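Local atomic coordinates of ECL CdiI (Enterobacter cloacae subsp. cloacae, PDB entry 4NTQ), a protein that serves as the immunity protein of a contact-dependent growth inhibition system, forming a complex with the CdiA-CT toxin, a ribosomal RNase. Residues I23-Y28 / W129-N134; H61-V66 / T79-F84. All blocks are in the same frame, centred on the assembly; numbering follows the deposited sequence.

Interaction 1 (I23-Y28 / W129-N134); sequences IVINDY and WHTDLN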
# COMPACT_ATOMS: atom_id res chain seq x y z
N ILE B 23 9.74 3.08 -0.41
CA ILE B 23 9.18 4.16 -1.17
C ILE B 23 9.68 5.48 -0.57
O ILE B 23 9.68 5.65 0.64
CB ILE B 23 7.64 4.08 -1.23
CG1 ILE B 23 7.10 5.19 -2.12
CG2 ILE B 23 7.03 4.19 0.17
CD1 ILE B 23 5.59 5.13 -2.33
N VAL B 24 10.13 6.37 -1.44
CA VAL B 24 10.62 7.69 -1.05
C VAL B 24 9.75 8.77 -1.65
O VAL B 24 9.56 8.80 -2.87
CB VAL B 24 12.04 7.96 -1.58
CG1 VAL B 24 12.54 9.31 -1.09
CG2 VAL B 24 12.98 6.85 -1.18
N ILE B 25 9.24 9.64 -0.80
CA ILE B 25 8.45 10.78 -1.23
C ILE B 25 9.14 11.99 -0.62
O ILE B 25 8.86 12.35 0.52
CB ILE B 25 7.01 10.69 -0.69
CG1 ILE B 25 6.38 9.34 -1.05
CG2 ILE B 25 6.16 11.81 -1.26
CD1 ILE B 25 5.10 9.04 -0.23
N ASN B 26 10.09 12.56 -1.35
CA ASN B 26 10.88 13.69 -0.86
C ASN B 26 11.60 13.36 0.47
O ASN B 26 12.53 12.54 0.48
CB ASN B 26 10.02 14.95 -0.75
CG ASN B 26 10.83 16.17 -0.42
OD1 ASN B 26 12.05 16.14 -0.48
ND2 ASN B 26 10.15 17.25 -0.07
N ASP B 27 11.20 13.98 1.57
CA ASP B 27 11.87 13.72 2.86
C ASP B 27 11.27 12.54 3.61
O ASP B 27 11.79 12.13 4.65
CB ASP B 27 11.94 14.98 3.74
CG ASP B 27 10.59 15.68 3.91
OD1 ASP B 27 9.59 15.21 3.32
OD2 ASP B 27 10.53 16.71 4.62
N TYR B 28 10.19 11.97 3.09
CA TYR B 28 9.61 10.78 3.69
C TYR B 28 10.06 9.50 2.99
O TYR B 28 10.17 9.45 1.76
CB TYR B 28 8.08 10.87 3.71
CG TYR B 28 7.38 9.67 4.31
CD1 TYR B 28 7.23 9.56 5.70
CD2 TYR B 28 6.86 8.65 3.51
CE1 TYR B 28 6.57 8.46 6.27
CE2 TYR B 28 6.20 7.55 4.07
CZ TYR B 28 6.07 7.46 5.45
OH TYR B 28 5.42 6.38 6.01
N TRP B 129 1.26 12.73 1.73
CA TRP B 129 2.59 13.32 1.62
C TRP B 129 2.65 14.07 0.29
O TRP B 129 1.76 13.93 -0.55
CB TRP B 129 3.66 12.22 1.66
CG TRP B 129 3.71 11.42 2.95
CD1 TRP B 129 4.62 11.55 3.96
CD2 TRP B 129 2.83 10.35 3.35
NE1 TRP B 129 4.35 10.66 4.97
CE2 TRP B 129 3.27 9.90 4.62
CE3 TRP B 129 1.72 9.74 2.77
CZ2 TRP B 129 2.63 8.87 5.31
CZ3 TRP B 129 1.08 8.72 3.46
CH2 TRP B 129 1.54 8.28 4.72
N HIS B 130 3.69 14.87 0.08
CA HIS B 130 3.79 15.53 -1.21
C HIS B 130 5.20 15.62 -1.77
O HIS B 130 6.18 15.61 -1.03
CB HIS B 130 3.16 16.92 -1.15
CG HIS B 130 3.87 17.88 -0.25
ND1 HIS B 130 3.58 17.98 1.10
CD2 HIS B 130 4.82 18.80 -0.50
CE1 HIS B 130 4.34 18.91 1.64
NE2 HIS B 130 5.10 19.43 0.69
N THR B 131 5.26 15.67 -3.09
CA THR B 131 6.50 15.89 -3.81
C THR B 131 6.18 16.64 -5.11
O THR B 131 5.02 16.76 -5.47
CB THR B 131 7.21 14.54 -4.11
OG1 THR B 131 8.47 14.81 -4.71
CG2 THR B 131 6.38 13.66 -5.06
N ASP B 132 7.20 17.15 -5.79
CA ASP B 132 6.96 17.99 -6.97
C ASP B 132 6.76 17.13 -8.22
O ASP B 132 7.14 15.96 -8.26
CB ASP B 132 8.12 18.96 -7.17
CG ASP B 132 9.38 18.26 -7.63
OD1 ASP B 132 9.77 17.25 -7.02
OD2 ASP B 132 9.98 18.71 -8.62
N LEU B 133 6.14 17.71 -9.25
CA LEU B 133 5.88 16.99 -10.50
C LEU B 133 7.16 16.49 -11.14
O LEU B 133 7.22 15.34 -11.59
CB LEU B 133 5.15 17.89 -11.49
CG LEU B 133 4.75 17.22 -12.80
CD1 LEU B 133 3.98 15.95 -12.50
CD2 LEU B 133 3.91 18.19 -13.64
N ASN B 134 8.19 17.33 -11.19
CA ASN B 134 9.46 16.95 -11.81
C ASN B 134 10.04 15.66 -11.24
O ASN B 134 10.64 14.86 -11.96
CB ASN B 134 10.51 18.06 -11.69
CG ASN B 134 10.35 19.13 -12.75
OD1 ASN B 134 9.86 18.88 -13.85
ND2 ASN B 134 10.78 20.34 -12.42
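Y28 and W129 bring their aromatic rings together from two different sheets, and the tilt between them defines the contact. The tyrosine ring and the five-membered ring of the indole have centroids 3.8 Å apart, but their planes are turned by 35°, too much for a parallel stack and too little for an edge-to-face pair. W129 NE1 sits over the centre of the Y28 ring, with 3.2 Å between W129 NE1 and Y28 CD1. On the indole side, Y28 CE2 lies over one face, displaced toward the rim. Y28 reaches this place because CG stands anti to the backbone N (chi1 180°), which carries the ring over to the indole, with one face toward NE1.

Beside the rings, I25 crosses W129 at about a right angle. I25 CG2 does much of the touching, 3.9 Å from W129 CB, and also lies close to H130 O; T131 CB approaches the same methyl. N26 adds its CB near H130 O.

The phenol end belongs to a wider setting: Y28 OH is hydrogen-bonded to E30, and R222 of the toxin chain gives it a weak further bond while also packing on W129. Within 23-28, backbone bonds from I25 N to Y28 O and from Y28 N to I25 O close a type II' turn. This is the tight two-residue turn of a beta hairpin, here joining strands 16-25 and 28-35 and resting its flanking side chains on strand 129-132, an outer strand of the other sheet within this chain, beside the bound toxin.

Interaction 2 (H61-V66 / T79-F84); sequences HSALAV and TWVLYF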
# COMPACT_ATOMS: atom_id res chain seq x y z
N HIS B 61 -4.75 10.85 -11.66
CA HIS B 61 -4.04 10.11 -10.63
C HIS B 61 -3.29 8.92 -11.19
O HIS B 61 -3.60 8.44 -12.28
CB HIS B 61 -4.98 9.66 -9.51
CG HIS B 61 -6.18 8.91 -9.99
ND1 HIS B 61 -7.42 9.51 -10.15
CD2 HIS B 61 -6.34 7.61 -10.35
CE1 HIS B 61 -8.28 8.60 -10.58
NE2 HIS B 61 -7.66 7.45 -10.71
N SER B 62 -2.31 8.44 -10.43
CA SER B 62 -1.54 7.24 -10.77
C SER B 62 -1.44 6.32 -9.57
O SER B 62 -0.80 6.65 -8.56
CB SER B 62 -0.13 7.61 -11.23
OG SER B 62 -0.16 8.08 -12.56
N ALA B 63 -2.09 5.16 -9.65
CA ALA B 63 -2.01 4.21 -8.56
C ALA B 63 -0.85 3.28 -8.80
O ALA B 63 -0.80 2.64 -9.87
CB ALA B 63 -3.29 3.44 -8.45
N LEU B 64 0.06 3.21 -7.82
CA LEU B 64 1.23 2.33 -7.87
C LEU B 64 1.04 1.18 -6.90
O LEU B 64 1.18 1.37 -5.69
CB LEU B 64 2.49 3.09 -7.44
CG LEU B 64 2.81 4.40 -8.14
CD1 LEU B 64 4.06 5.05 -7.56
CD2 LEU B 64 2.99 4.18 -9.62
N ALA B 65 0.76 -0.01 -7.42
CA ALA B 65 0.55 -1.18 -6.56
C ALA B 65 1.87 -1.65 -5.94
O ALA B 65 2.90 -1.70 -6.61
CB ALA B 65 -0.07 -2.32 -7.36
N VAL B 66 1.84 -1.97 -4.65
CA VAL B 66 3.03 -2.52 -4.02
C VAL B 66 2.74 -3.90 -3.42
O VAL B 66 3.46 -4.40 -2.55
CB VAL B 66 3.63 -1.56 -3.01
CG1 VAL B 66 4.10 -0.29 -3.73
CG2 VAL B 66 2.63 -1.26 -1.92
N THR B 79 -1.54 0.04 -2.25
CA THR B 79 -1.13 0.94 -3.31
C THR B 79 -0.64 2.25 -2.72
O THR B 79 -1.00 2.61 -1.60
CB THR B 79 -2.29 1.29 -4.23
OG1 THR B 79 -3.24 2.07 -3.50
CG2 THR B 79 -2.97 0.03 -4.78
N TRP B 80 0.19 2.94 -3.50
CA TRP B 80 0.49 4.33 -3.22
C TRP B 80 -0.06 5.11 -4.40
O TRP B 80 0.20 4.76 -5.55
CB TRP B 80 2.00 4.53 -3.00
CG TRP B 80 2.42 3.91 -1.67
CD1 TRP B 80 2.58 2.58 -1.41
CD2 TRP B 80 2.64 4.59 -0.43
NE1 TRP B 80 2.92 2.39 -0.09
CE2 TRP B 80 2.97 3.61 0.53
CE3 TRP B 80 2.61 5.94 -0.03
CZ2 TRP B 80 3.26 3.93 1.86
CZ3 TRP B 80 2.91 6.25 1.28
CH2 TRP B 80 3.22 5.25 2.22
N VAL B 81 -0.86 6.13 -4.09
CA VAL B 81 -1.67 6.82 -5.08
C VAL B 81 -1.22 8.26 -5.25
O VAL B 81 -1.13 9.01 -4.27
CB VAL B 81 -3.15 6.81 -4.66
CG1 VAL B 81 -3.97 7.68 -5.58
CG2 VAL B 81 -3.67 5.38 -4.65
N LEU B 82 -0.93 8.65 -6.49
CA LEU B 82 -0.41 9.99 -6.78
C LEU B 82 -1.52 10.83 -7.39
O LEU B 82 -2.17 10.40 -8.33
CB LEU B 82 0.77 9.91 -7.75
CG LEU B 82 2.15 9.51 -7.21
CD1 LEU B 82 2.13 8.20 -6.43
CD2 LEU B 82 3.14 9.42 -8.34
N TYR B 83 -1.75 12.01 -6.83
CA TYR B 83 -2.75 12.90 -7.38
C TYR B 83 -2.05 14.13 -7.90
O TYR B 83 -1.28 14.74 -7.18
CB TYR B 83 -3.77 13.30 -6.31
CG TYR B 83 -4.74 12.23 -5.86
CD1 TYR B 83 -5.85 11.91 -6.64
CD2 TYR B 83 -4.58 11.57 -4.64
CE1 TYR B 83 -6.76 10.95 -6.23
CE2 TYR B 83 -5.50 10.59 -4.21
CZ TYR B 83 -6.58 10.29 -5.02
OH TYR B 83 -7.48 9.34 -4.63
N PHE B 84 -2.30 14.48 -9.15
CA PHE B 84 -1.60 15.61 -9.76
C PHE B 84 -2.39 16.92 -9.72
O PHE B 84 -3.52 16.98 -10.20
CB PHE B 84 -1.24 15.27 -11.20
CG PHE B 84 -0.44 14.02 -11.32
CD1 PHE B 84 0.92 14.04 -11.04
CD2 PHE B 84 -1.03 12.83 -11.69
CE1 PHE B 84 1.69 12.88 -11.13
CE2 PHE B 84 -0.28 11.65 -11.79
CZ PHE B 84 1.10 11.69 -11.51
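H61 meets Y83 at one end of a paired strand segment, W80 meets V66 at the other, and L64 lies against L82 between them. H61, with the most surface buried here, touches through its base: H61 CB is 3.7 Å from Y83 CD1, while the CA faces L82 O in a CA-H...O contact. With CG lodged between its backbone N and carbonyl carbon (chi1 53°), the imidazole leads away from the partner strand, its NE2 hydrogen-bonded to N110 O.

W80 is approached at the edge of its indole, near the ring plane, by V66, whose V66 CG2 is 3.9 Å from W80 CD1. L64 CB lies 3.4 Å from the O of its pair partner, W80 O, before L64 CD1 reaches diagonally to within 3.9 Å of L82 CD1. S62, paired with L82, sets its OG at the edge of the F84 ring, while that hydroxyl is hydrogen-bonded to S51 O.

The antiparallel backbones exchange two pairs of bonds. S62 N binds L82 O in the carbonyl plane, whereas L82 N comes to S62 O from above that plane. L64 and W80 repeat the exchange, L64 N lying 2.8 Å from W80 O.

The face of L64, W80 and L82 is largely apolar, S62 excepted: L64 and L82 touch strand 2-6, W80 strand 28-35. On the other face, around A63, A65 and V81, H61, T79 and Y83 send polar groups to N110, N94 and E114. Burial of this hairpin is therefore paid for by backbone bonds between the strands and by polar partners elsewhere in the chain.

In the fold
Interactions 1 and 2, with centres about 12 Å apart, meet chiefly at W80. I23 CD1 of interaction 1 comes to 3.5 Å from W80 CG, and I25 CD1 packs on W80 CZ3, the same atom that W129 CZ3 approaches to 3.8 Å. A second junction pairs L133 CD1 with F84 CD1 at 3.9 Å. Both contacts draw on one antiparallel sheet, in which 61-65 and 129-132 are the outermost strands of this chain, and the whole of interaction 2 falls in sequence between the two segments of interaction 1. R222 of the toxin chain packs on both W80 and W129, so the place where the two interactions join is also part of the toxin interface.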